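Local coordinates for protein methyltransferase (Streptomyces regensis, PDB 5N5D) that probably transfers a methyl group from S-adenosylmethionine to a hydroxyl oxygen of an intermediate in the biosynthesis of tomaymycin, at residues 65-70 / 89-94; 141-146 / 168-173; 134-139 / 159-164. All blocks are in the same frame, centred on the assembly; numbering follows the deposited sequence.

Contacts 1 and 2 lie on the parallel part of one mixed sheet, their centres 13 Å apart, and both touch S-adenosylmethionine. Strands 64-68 and 139-142 are neighbours there: Leu-66 O lies 2.8 Å from Phe-141 N, and Ile-68 N 2.9 Å from Phe-141 O, both probable hydrogen bonds. The two contacts span four strands adjacent in the sheet (88-93, 64-68, 139-142, 165-169); the ends of the first three reach the cofactor. Contact 3 joins the loops leading into strands 139-142 and 165-169, the strands paired in contact 2. Its centre is 14 Å from that of contact 1 and 19 Å from that of contact 2, with the Leu-159 side chain about 13 Å from the cofactor.

Contact 1: 65-70 / 89-94; sequences ILEIGT and LVTIEW. With SAM (S-adenosylmethionine), chain H.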
loop_
_atom_site.group_PDB
_atom_site.type_symbol
_atom_site.label_atom_id
_atom_site.label_comp_id
_atom_site.label_asym_id
_atom_site.label_seq_id
_atom_site.Cartn_x
_atom_site.Cartn_y
_atom_site.Cartn_z
ATOM N N ILE A 65 -11.485 -12.891 5.556
ATOM C CA ILE A 65 -10.805 -11.735 6.123
ATOM C C ILE A 65 -11.169 -11.624 7.595
ATOM O O ILE A 65 -12.334 -11.797 7.969
ATOM C CB ILE A 65 -11.182 -10.438 5.377
ATOM C CG1 ILE A 65 -10.832 -10.562 3.890
ATOM C CG2 ILE A 65 -10.485 -9.240 6.010
ATOM C CD1 ILE A 65 -11.289 -9.383 3.049
ATOM N N LEU A 66 -10.172 -11.323 8.428
ATOM C CA LEU A 66 -10.367 -11.075 9.851
ATOM C C LEU A 66 -10.084 -9.608 10.139
ATOM O O LEU A 66 -9.043 -9.088 9.728
ATOM C CB LEU A 66 -9.446 -11.965 10.687
ATOM C CG LEU A 66 -9.376 -11.682 12.189
ATOM C CD1 LEU A 66 -10.735 -11.898 12.861
ATOM C CD2 LEU A 66 -8.307 -12.541 12.831
ATOM N N GLU A 67 -11.009 -8.946 10.829
ATOM C CA GLU A 67 -10.847 -7.557 11.234
ATOM C C GLU A 67 -10.966 -7.454 12.743
ATOM O O GLU A 67 -11.936 -7.946 13.329
ATOM C CB GLU A 67 -11.896 -6.663 10.566
ATOM C CG GLU A 67 -11.897 -5.220 11.046
ATOM C CD GLU A 67 -12.916 -4.379 10.306
ATOM O OE1 GLU A 67 -14.127 -4.652 10.449
ATOM O OE2 GLU A 67 -12.495 -3.466 9.567
ATOM N N ILE A 68 -9.990 -6.804 13.364
ATOM C CA ILE A 68 -9.978 -6.577 14.803
ATOM C C ILE A 68 -10.228 -5.088 15.003
ATOM O O ILE A 68 -9.335 -4.266 14.773
ATOM C CB ILE A 68 -8.660 -7.030 15.440
ATOM C CG1 ILE A 68 -8.394 -8.494 15.090
ATOM C CG2 ILE A 68 -8.714 -6.838 16.950
ATOM C CD1 ILE A 68 -7.019 -8.988 15.457
ATOM N N GLY A 69 -11.455 -4.738 15.395
ATOM C CA GLY A 69 -11.836 -3.349 15.586
ATOM C C GLY A 69 -12.846 -2.832 14.578
ATOM O O GLY A 69 -12.495 -2.032 13.711
ATOM N N THR A 70 -14.105 -3.263 14.712
ATOM C CA THR A 70 -15.153 -2.885 13.762
ATOM C C THR A 70 -15.460 -1.393 13.811
ATOM O O THR A 70 -15.707 -0.771 12.768
ATOM C CB THR A 70 -16.442 -3.649 14.061
ATOM O OG1 THR A 70 -16.153 -5.017 14.354
ATOM C CG2 THR A 70 -17.396 -3.559 12.877
ATOM N N LEU A 89 -16.126 -12.035 6.031
ATOM C CA LEU A 89 -15.416 -11.113 6.905
ATOM C C LEU A 89 -15.835 -11.417 8.336
ATOM O O LEU A 89 -17.025 -11.365 8.665
ATOM C CB LEU A 89 -15.736 -9.659 6.550
ATOM C CG LEU A 89 -15.192 -8.620 7.536
ATOM C CD1 LEU A 89 -13.675 -8.602 7.515
ATOM C CD2 LEU A 89 -15.757 -7.245 7.228
ATOM N N VAL A 90 -14.866 -11.760 9.172
ATOM C CA VAL A 90 -15.093 -11.933 10.599
ATOM C C VAL A 90 -14.552 -10.684 11.267
ATOM O O VAL A 90 -13.371 -10.362 11.110
ATOM C CB VAL A 90 -14.401 -13.199 11.126
ATOM C CG1 VAL A 90 -14.646 -13.367 12.621
ATOM C CG2 VAL A 90 -14.889 -14.427 10.369
ATOM N N THR A 91 -15.402 -9.957 11.987
ATOM C CA THR A 91 -14.968 -8.708 12.595
ATOM C C THR A 91 -15.351 -8.671 14.068
ATOM O O THR A 91 -16.392 -9.198 14.471
ATOM C CB THR A 91 -15.537 -7.493 11.831
ATOM O OG1 THR A 91 -14.978 -6.291 12.368
ATOM C CG2 THR A 91 -17.066 -7.462 11.883
ATOM N N ILE A 92 -14.478 -8.056 14.869
ATOM C CA ILE A 92 -14.564 -8.063 16.326
ATOM C C ILE A 92 -14.630 -6.633 16.840
ATOM O O ILE A 92 -13.825 -5.784 16.444
ATOM C CB ILE A 92 -13.353 -8.771 16.966
ATOM C CG1 ILE A 92 -13.184 -10.181 16.403
ATOM C CG2 ILE A 92 -13.512 -8.794 18.490
ATOM C CD1 ILE A 92 -11.892 -10.865 16.835
ATOM N N GLU A 93 -15.535 -6.394 17.789
ATOM C CA GLU A 93 -15.699 -5.079 18.402
ATOM C C GLU A 93 -16.083 -5.228 19.868
ATOM O O GLU A 93 -17.000 -5.984 20.197
ATOM C CB GLU A 93 -16.765 -4.269 17.655
ATOM C CG GLU A 93 -17.175 -2.967 18.338
ATOM C CD GLU A 93 -15.997 -2.063 18.600
ATOM O OE1 GLU A 93 -15.183 -1.861 17.670
ATOM O OE2 GLU A 93 -15.870 -1.562 19.738
ATOM N N TRP A 94 -15.403 -4.476 20.737
ATOM C CA TRP A 94 -15.632 -4.554 22.178
ATOM C C TRP A 94 -16.919 -3.857 22.614
ATOM O O TRP A 94 -17.583 -4.329 23.546
ATOM C CB TRP A 94 -14.417 -3.959 22.902
ATOM C CG TRP A 94 -14.633 -3.555 24.324
ATOM C CD1 TRP A 94 -14.653 -2.282 24.818
ATOM C CD2 TRP A 94 -14.839 -4.422 25.444
ATOM N NE1 TRP A 94 -14.865 -2.303 26.174
ATOM C CE2 TRP A 94 -14.983 -3.605 26.584
ATOM C CE3 TRP A 94 -14.921 -5.809 25.595
ATOM C CZ2 TRP A 94 -15.205 -4.129 27.855
ATOM C CZ3 TRP A 94 -15.144 -6.327 26.860
ATOM C CH2 TRP A 94 -15.280 -5.489 27.972
HETATM N N SAM H . -11.547 -0.246 11.798
HETATM C CA SAM H . -12.495 0.866 12.008
HETATM C C SAM H . -12.617 1.723 10.706
HETATM O O SAM H . -11.551 1.994 10.110
HETATM O OXT SAM H . -13.760 2.079 10.350
HETATM C CB SAM H . -12.041 1.759 13.187
HETATM C CG SAM H . -11.676 0.935 14.417
HETATM S SD SAM H . -11.350 2.084 15.775
HETATM C CE SAM H . -9.776 2.703 15.314
HETATM C "C5'" SAM H . -10.832 0.974 17.128
HETATM C "C4'" SAM H . -11.963 0.105 17.643
HETATM O "O4'" SAM H . -11.446 -0.978 18.447
HETATM C "C3'" SAM H . -12.995 0.844 18.505
HETATM O "O3'" SAM H . -14.291 0.670 17.943
HETATM C "C2'" SAM H . -12.831 0.205 19.894
HETATM O "O2'" SAM H . -14.056 0.118 20.613
HETATM C "C1'" SAM H . -12.333 -1.185 19.522
HETATM N N9 SAM H . -11.612 -1.881 20.581
HETATM C C8 SAM H . -10.725 -1.346 21.477
HETATM N N7 SAM H . -10.178 -2.228 22.279
HETATM C C5 SAM H . -10.746 -3.430 21.882
HETATM C C6 SAM H . -10.567 -4.754 22.322
HETATM N N6 SAM H . -9.731 -5.102 23.308
HETATM N N1 SAM H . -11.275 -5.725 21.700
HETATM C C2 SAM H . -12.106 -5.381 20.712
HETATM N N3 SAM H . -12.359 -4.166 20.214
HETATM C C4 SAM H . -11.639 -3.228 20.843
#
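Gly-69 and Thr-70 both direct their backbone N-H groups at Ile-92 O, closing the C-terminal end of two parallel strands in a Rossmann-like beta-alpha-beta unit. Gly-69 N, 2.8 Å from Ile-92 O, lies in the carbonyl plane, whereas Thr-70 N, 3.1 Å from the same oxygen, sits 42° out of it. The turn leaves Gly-69 O facing the cofactor, where it accepts a hydrogen bond from SAM N at 2.8 Å. At the end of the neighbouring strand, Glu-93 grips the ribose with both carboxylate oxygens: OE1 accepts a hydrogen bond from SAM O3' at 2.7 Å and OE2 one from SAM O2' at 2.6 Å. An acidic residue at the end of the second strand is a hallmark of Rossmann-like methyltransferases.

In the second shell, Glu-67 runs extended beside Thr-91, its CG anti to the backbone N (chi1 174°), which brings OE1 to within 2.7 Å of Thr-91 OG1; the hydroxyl donates to the anti lone pair. Ser-76 also bonds to OE1, and Ser-75, itself a cofactor ligand, bonds to OE2. A leucine in place of Glu-67 would probably leave the hydroxyls of Thr-91, Ser-75 and Ser-76 without this buried acceptor and Ser-75 freer to turn beside the cofactor.

Further back the strand segments run 10° from parallel, joined by regular backbone hydrogen bonds, and Ile-65 CG2 meets Leu-89 CD1 at 3.6 Å. At the turn, the Thr-70 side chain crosses that of Thr-91 at about a right angle, OG1 to OG1 2.6 Å.

Contact 2: 141-146 / 168-173; sequences FVDANK and VDNVVL. With SAM (S-adenosylmethionine), chain H; SO4 (sulfate ion), chain J.
Val-142 and Val-168 pair in parallel, their CA atoms 4.7 Å apart, near the C-terminal ends of strands 139-142 and 165-169. One backbone bond joins the segments, Asp-169 N to Val-142 O at 3.0 Å, nearly straight at 171°. Past this pair the two segments diverge and side chains carry the contact.

On one face the two valines lie side by side. On the other, Phe-141 and Asp-169 point the same way, with ring atom CE1 3.9 Å from Asp-169 CB, while Asp-143 CB rests over one face of the ring near its rim. With CG anti to the backbone N (chi1 -173°), the Asp-143 carboxylate is placed between cofactor and second segment: OD2 takes a hydrogen bond from SAM N at 2.8 Å, and OD1 lies 3.1 Å from Asn-170 OD1. That last pair is two acceptors, so it is no hydrogen bond; the carboxylate and amide planes are turned 50° apart, and Asn-170 ND2 is held instead by Asp-217. Water 2 lies between the two aspartates, within hydrogen-bonding distance of both, 2.7 Å from Asp-143 OD2 and 2.9 Å from Asp-169 OD2.

Lys-146 packs against Asn-170 and Leu-173. Its chain crosses Asn-170 at about a right angle, CE coming 3.4 Å from Asn-170 O, and its CD slides past Leu-173 CD2.

Oxygens of two aspartates and an asparagine thus converge near the sulfonium methyl, SAM CE. No metal is modelled here, but the cluster probably corresponds to the divalent-metal site of catechol O-methyltransferase and its relatives, consistent with a methyl-transfer centre at this end of the sheet.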
loop_
_atom_site.group_PDB
_atom_site.type_symbol
_atom_site.label_atom_id
_atom_site.label_comp_id
_atom_site.label_asym_id
_atom_site.label_seq_id
_atom_site.Cartn_x
_atom_site.Cartn_y
_atom_site.Cartn_z
ATOM N N PHE A 141 -6.827 -7.463 9.263
ATOM C CA PHE A 141 -6.702 -6.033 9.519
ATOM C C PHE A 141 -6.800 -5.807 11.022
ATOM O O PHE A 141 -7.830 -6.117 11.635
ATOM C CB PHE A 141 -7.784 -5.243 8.775
ATOM C CG PHE A 141 -7.702 -3.745 8.971
ATOM C CD1 PHE A 141 -6.486 -3.077 8.918
ATOM C CD2 PHE A 141 -8.851 -3.006 9.197
ATOM C CE1 PHE A 141 -6.427 -1.699 9.090
ATOM C CE2 PHE A 141 -8.797 -1.634 9.363
ATOM C CZ PHE A 141 -7.577 -0.982 9.310
ATOM N N VAL A 142 -5.729 -5.277 11.604
ATOM C CA VAL A 142 -5.629 -5.034 13.037
ATOM C C VAL A 142 -5.769 -3.534 13.250
ATOM O O VAL A 142 -4.894 -2.756 12.851
ATOM C CB VAL A 142 -4.306 -5.553 13.609
ATOM C CG1 VAL A 142 -4.275 -5.378 15.128
ATOM C CG2 VAL A 142 -4.079 -7.008 13.199
ATOM N N ASP A 143 -6.859 -3.128 13.889
ATOM C CA ASP A 143 -7.174 -1.721 14.079
ATOM C C ASP A 143 -8.015 -1.570 15.342
ATOM O O ASP A 143 -9.120 -1.034 15.324
ATOM C CB ASP A 143 -7.900 -1.170 12.854
ATOM C CG ASP A 143 -8.098 0.334 12.914
ATOM O OD1 ASP A 143 -7.348 1.026 13.647
ATOM O OD2 ASP A 143 -9.010 0.833 12.219
ATOM N N ALA A 144 -7.494 -2.054 16.466
ATOM C CA ALA A 144 -8.198 -1.918 17.734
ATOM C C ALA A 144 -7.300 -1.180 18.721
ATOM O O ALA A 144 -6.765 -0.114 18.396
ATOM C CB ALA A 144 -8.627 -3.291 18.256
ATOM N N ASN A 145 -7.123 -1.725 19.917
ATOM C CA ASN A 145 -6.265 -1.098 20.910
ATOM C C ASN A 145 -4.807 -1.456 20.647
ATOM O O ASN A 145 -4.490 -2.566 20.220
ATOM C CB ASN A 145 -6.684 -1.535 22.309
ATOM C CG ASN A 145 -6.651 -3.032 22.483
ATOM O OD1 ASN A 145 -7.165 -3.783 21.652
ATOM N ND2 ASN A 145 -6.034 -3.479 23.573
ATOM N N LYS A 146 -3.915 -0.509 20.908
ATOM C CA LYS A 146 -2.525 -0.676 20.494
ATOM C C LYS A 146 -1.691 -1.541 21.441
ATOM O O LYS A 146 -0.791 -2.247 20.968
ATOM C CB LYS A 146 -1.891 0.704 20.315
ATOM C CG LYS A 146 -2.468 1.447 19.112
ATOM C CD LYS A 146 -2.275 2.942 19.190
ATOM C CE LYS A 146 -2.790 3.627 17.927
ATOM N NZ LYS A 146 -4.228 3.331 17.641
ATOM N N VAL A 168 -1.600 -3.631 9.905
ATOM C CA VAL A 168 -1.770 -3.071 11.241
ATOM C C VAL A 168 -1.805 -1.556 11.095
ATOM O O VAL A 168 -0.850 -0.959 10.584
ATOM C CB VAL A 168 -0.650 -3.507 12.196
ATOM C CG1 VAL A 168 -0.872 -2.900 13.584
ATOM C CG2 VAL A 168 -0.568 -5.022 12.252
ATOM N N ASP A 169 -2.906 -0.943 11.521
ATOM C CA ASP A 169 -3.071 0.500 11.415
ATOM C C ASP A 169 -2.484 1.222 12.628
ATOM O O ASP A 169 -2.324 0.652 13.713
ATOM C CB ASP A 169 -4.549 0.871 11.263
ATOM C CG ASP A 169 -4.755 2.196 10.532
ATOM O OD1 ASP A 169 -3.761 2.764 10.025
ATOM O OD2 ASP A 169 -5.916 2.671 10.451
ATOM N N ASN A 170 -2.147 2.494 12.403
ATOM C CA ASN A 170 -1.831 3.465 13.458
ATOM C C ASN A 170 -0.569 3.091 14.240
ATOM O O ASN A 170 -0.547 3.103 15.472
ATOM C CB ASN A 170 -3.031 3.638 14.392
ATOM C CG ASN A 170 -4.305 4.015 13.643
ATOM O OD1 ASN A 170 -5.352 3.388 13.820
ATOM N ND2 ASN A 170 -4.216 5.034 12.790
ATOM N N VAL A 171 0.514 2.811 13.509
ATOM C CA VAL A 171 1.749 2.320 14.111
ATOM C C VAL A 171 2.773 3.432 14.350
ATOM O O VAL A 171 3.899 3.137 14.756
ATOM C CB VAL A 171 2.380 1.199 13.262
ATOM C CG1 VAL A 171 1.460 -0.003 13.180
ATOM C CG2 VAL A 171 2.764 1.708 11.869
ATOM N N VAL A 172 2.424 4.696 14.123
ATOM C CA VAL A 172 3.405 5.777 14.184
ATOM C C VAL A 172 3.357 6.514 15.518
ATOM O O VAL A 172 4.398 6.904 16.048
ATOM C CB VAL A 172 3.201 6.740 12.991
ATOM C CG1 VAL A 172 3.917 8.072 13.213
ATOM C CG2 VAL A 172 3.715 6.087 11.716
ATOM N N LEU A 173 2.163 6.707 16.076
ATOM C CA LEU A 173 2.011 7.291 17.410
ATOM C C LEU A 173 2.754 8.621 17.530
ATOM O O LEU A 173 3.445 8.891 18.519
ATOM C CB LEU A 173 2.474 6.307 18.486
ATOM C CG LEU A 173 1.605 5.054 18.614
ATOM C CD1 LEU A 173 2.465 3.820 18.653
ATOM C CD2 LEU A 173 0.755 5.141 19.867
HETATM N N SAM H . -11.547 -0.246 11.798
HETATM C CA SAM H . -12.495 0.866 12.008
HETATM C C SAM H . -12.617 1.723 10.706
HETATM O O SAM H . -11.551 1.994 10.110
HETATM O OXT SAM H . -13.760 2.079 10.350
HETATM C CB SAM H . -12.041 1.759 13.187
HETATM C CG SAM H . -11.676 0.935 14.417
HETATM S SD SAM H . -11.350 2.084 15.775
HETATM C CE SAM H . -9.776 2.703 15.314
HETATM C "C5'" SAM H . -10.832 0.974 17.128
HETATM C "C4'" SAM H . -11.963 0.105 17.643
HETATM O "O4'" SAM H . -11.446 -0.978 18.447
HETATM C "C3'" SAM H . -12.995 0.844 18.505
HETATM O "O3'" SAM H . -14.291 0.670 17.943
HETATM C "C2'" SAM H . -12.831 0.205 19.894
HETATM O "O2'" SAM H . -14.056 0.118 20.613
HETATM C "C1'" SAM H . -12.333 -1.185 19.522
HETATM N N9 SAM H . -11.612 -1.881 20.581
HETATM C C8 SAM H . -10.725 -1.346 21.477
HETATM N N7 SAM H . -10.178 -2.228 22.279
HETATM C C5 SAM H . -10.746 -3.430 21.882
HETATM C C6 SAM H . -10.567 -4.754 22.322
HETATM N N6 SAM H . -9.731 -5.102 23.308
HETATM N N1 SAM H . -11.275 -5.725 21.700
HETATM C C2 SAM H . -12.106 -5.381 20.712
HETATM N N3 SAM H . -12.359 -4.166 20.214
HETATM C C4 SAM H . -11.639 -3.228 20.843
HETATM S S SO4 J . -5.382 2.355 22.556
HETATM O O1 SO4 J . -4.933 3.700 22.901
HETATM O O2 SO4 J . -6.774 2.413 22.118
HETATM O O3 SO4 J . -4.553 1.833 21.477
HETATM O O4 SO4 J . -5.273 1.488 23.725
HETATM O O HOH W 1 -3.838 -0.918 15.624
HETATM O O HOH W 2 -8.421 3.381 11.663
#

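Contact 3: 134-139 / 159-164; sequences TAPFDM and LSRPGA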
loop_
_atom_site.group_PDB
_atom_site.type_symbol
_atom_site.label_atom_id
_atom_site.label_comp_id
_atom_site.label_asym_id
_atom_site.label_seq_id
_atom_site.Cartn_x
_atom_site.Cartn_y
_atom_site.Cartn_z
ATOM N N THR A 134 -13.754 -21.053 9.484
ATOM C CA THR A 134 -13.430 -19.682 9.864
ATOM C C THR A 134 -11.963 -19.401 9.562
ATOM O O THR A 134 -11.658 -18.594 8.680
ATOM C CB THR A 134 -13.758 -19.449 11.342
ATOM O OG1 THR A 134 -15.160 -19.673 11.556
ATOM C CG2 THR A 134 -13.398 -18.029 11.764
ATOM N N ALA A 135 -11.042 -20.045 10.270
ATOM C CA ALA A 135 -9.654 -20.059 9.843
ATOM C C ALA A 135 -9.470 -21.107 8.745
ATOM O O ALA A 135 -10.221 -22.085 8.682
ATOM C CB ALA A 135 -8.736 -20.372 11.018
ATOM N N PRO A 136 -8.469 -20.937 7.866
ATOM C CA PRO A 136 -7.476 -19.859 7.835
ATOM C C PRO A 136 -7.942 -18.614 7.096
ATOM O O PRO A 136 -8.662 -18.703 6.097
ATOM C CB PRO A 136 -6.306 -20.501 7.094
ATOM C CG PRO A 136 -6.973 -21.411 6.118
ATOM C CD PRO A 136 -8.212 -21.931 6.810
ATOM N N PHE A 137 -7.512 -17.462 7.591
ATOM C CA PHE A 137 -7.776 -16.187 6.949
ATOM C C PHE A 137 -6.701 -15.884 5.912
ATOM O O PHE A 137 -5.533 -16.247 6.073
ATOM C CB PHE A 137 -7.826 -15.073 7.994
ATOM C CG PHE A 137 -8.988 -15.190 8.933
ATOM C CD1 PHE A 137 -10.252 -14.799 8.525
ATOM C CD2 PHE A 137 -8.824 -15.696 10.211
ATOM C CE1 PHE A 137 -11.335 -14.907 9.367
ATOM C CE2 PHE A 137 -9.907 -15.807 11.068
ATOM C CZ PHE A 137 -11.170 -15.414 10.642
ATOM N N ASP A 138 -7.121 -15.231 4.829
ATOM C CA ASP A 138 -6.225 -14.737 3.792
ATOM C C ASP A 138 -5.719 -13.331 4.071
ATOM O O ASP A 138 -4.709 -12.921 3.492
ATOM C CB ASP A 138 -6.948 -14.736 2.438
ATOM C CG ASP A 138 -7.462 -16.103 2.058
ATOM O OD1 ASP A 138 -6.670 -17.065 2.090
ATOM O OD2 ASP A 138 -8.661 -16.230 1.744
ATOM N N MET A 139 -6.408 -12.588 4.929
ATOM C CA MET A 139 -6.035 -11.221 5.247
ATOM C C MET A 139 -6.522 -10.913 6.650
ATOM O O MET A 139 -7.602 -11.357 7.051
ATOM C CB MET A 139 -6.630 -10.229 4.241
ATOM C CG MET A 139 -6.324 -8.776 4.544
ATOM S SD MET A 139 -6.798 -7.730 3.152
ATOM C CE MET A 139 -6.443 -6.104 3.806
ATOM N N LEU A 159 -3.934 -17.874 12.905
ATOM C CA LEU A 159 -5.214 -17.999 12.222
ATOM C C LEU A 159 -5.110 -17.808 10.718
ATOM O O LEU A 159 -6.141 -17.828 10.037
ATOM C CB LEU A 159 -6.211 -16.982 12.789
ATOM C CG LEU A 159 -6.563 -17.119 14.272
ATOM C CD1 LEU A 159 -7.363 -15.917 14.745
ATOM C CD2 LEU A 159 -7.342 -18.403 14.518
ATOM N N SER A 160 -3.906 -17.614 10.180
ATOM C CA SER A 160 -3.784 -17.395 8.746
ATOM C C SER A 160 -2.953 -18.499 8.106
ATOM O O SER A 160 -2.985 -19.649 8.555
ATOM C CB SER A 160 -3.206 -16.006 8.456
ATOM O OG SER A 160 -1.873 -15.868 8.910
ATOM N N ARG A 161 -2.225 -18.169 7.049
ATOM C CA ARG A 161 -1.653 -19.165 6.161
ATOM C C ARG A 161 -0.526 -18.507 5.386
ATOM O O ARG A 161 -0.469 -17.275 5.305
ATOM C CB ARG A 161 -2.717 -19.713 5.196
ATOM C CG ARG A 161 -3.428 -18.613 4.408
ATOM C CD ARG A 161 -4.672 -19.116 3.704
ATOM N NE ARG A 161 -4.390 -20.211 2.784
ATOM C CZ ARG A 161 -5.302 -20.778 1.999
ATOM N NH1 ARG A 161 -4.956 -21.772 1.195
ATOM N NH2 ARG A 161 -6.557 -20.345 2.010
ATOM N N PRO A 162 0.378 -19.288 4.802
ATOM C CA PRO A 162 1.372 -18.686 3.910
ATOM C C PRO A 162 0.678 -17.926 2.789
ATOM O O PRO A 162 -0.288 -18.408 2.193
ATOM C CB PRO A 162 2.162 -19.891 3.391
ATOM C CG PRO A 162 1.978 -20.930 4.442
ATOM C CD PRO A 162 0.582 -20.741 4.947
ATOM N N GLY A 163 1.174 -16.721 2.518
ATOM C CA GLY A 163 0.570 -15.829 1.552
ATOM C C GLY A 163 -0.369 -14.813 2.158
ATOM O O GLY A 163 -0.719 -13.832 1.486
ATOM N N ALA A 164 -0.780 -15.009 3.405
ATOM C CA ALA A 164 -1.714 -14.086 4.029
ATOM C C ALA A 164 -1.091 -12.704 4.206
ATOM O O ALA A 164 0.115 -12.555 4.439
ATOM C CB ALA A 164 -2.171 -14.620 5.385
#
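Phe-137 and Leu-159 both carry CG beside the backbone N, anti to the carbonyl carbon (chi1 -67° and -62°), and with these torsions the two side chains lie alongside, pointing the same way. Leu-159 CB meets the ring in its plane, at an edge, 3.9 Å from Phe-137 CD2. The backbones are fastened beside this pair: Phe-137 N donates to Leu-159 O at 2.8 Å, within the carbonyl plane. Pro-136, preceded by a cis peptide bond, adds its CA 3.3 Å from that same Leu-159 O.

Toward the surface, Arg-161, bent at chi3, crosses Pro-136 obliquely, with CD 4.0 Å from Pro-136 CB. Its NH2 reaches Asp-138 OD1 at 3.3 Å, a salt bridge whose hydrogen bond is weak, being long and bent to 127° at the hydrogen. Asp-138 OD2 is held more firmly elsewhere, by the backbone N-H groups of Arg-63 and Arg-64. A type II turn from Arg-161 to Ala-164, with glycine at its third position, sends the chain back toward strand 165-169.

The two loops therefore meet before the N-terminal ends of adjacent parallel strands. Phe-137 O, walled in by Ser-160 CB at 3.3 Å and by carbons of Arg-161 and Ala-164, has no hydrogen-bond partner; the chemistry implies a seam fixed by one good backbone bond, apolar contact and a long, weak salt bridge at the surface, with a buried carbonyl left to weak C-H contacts.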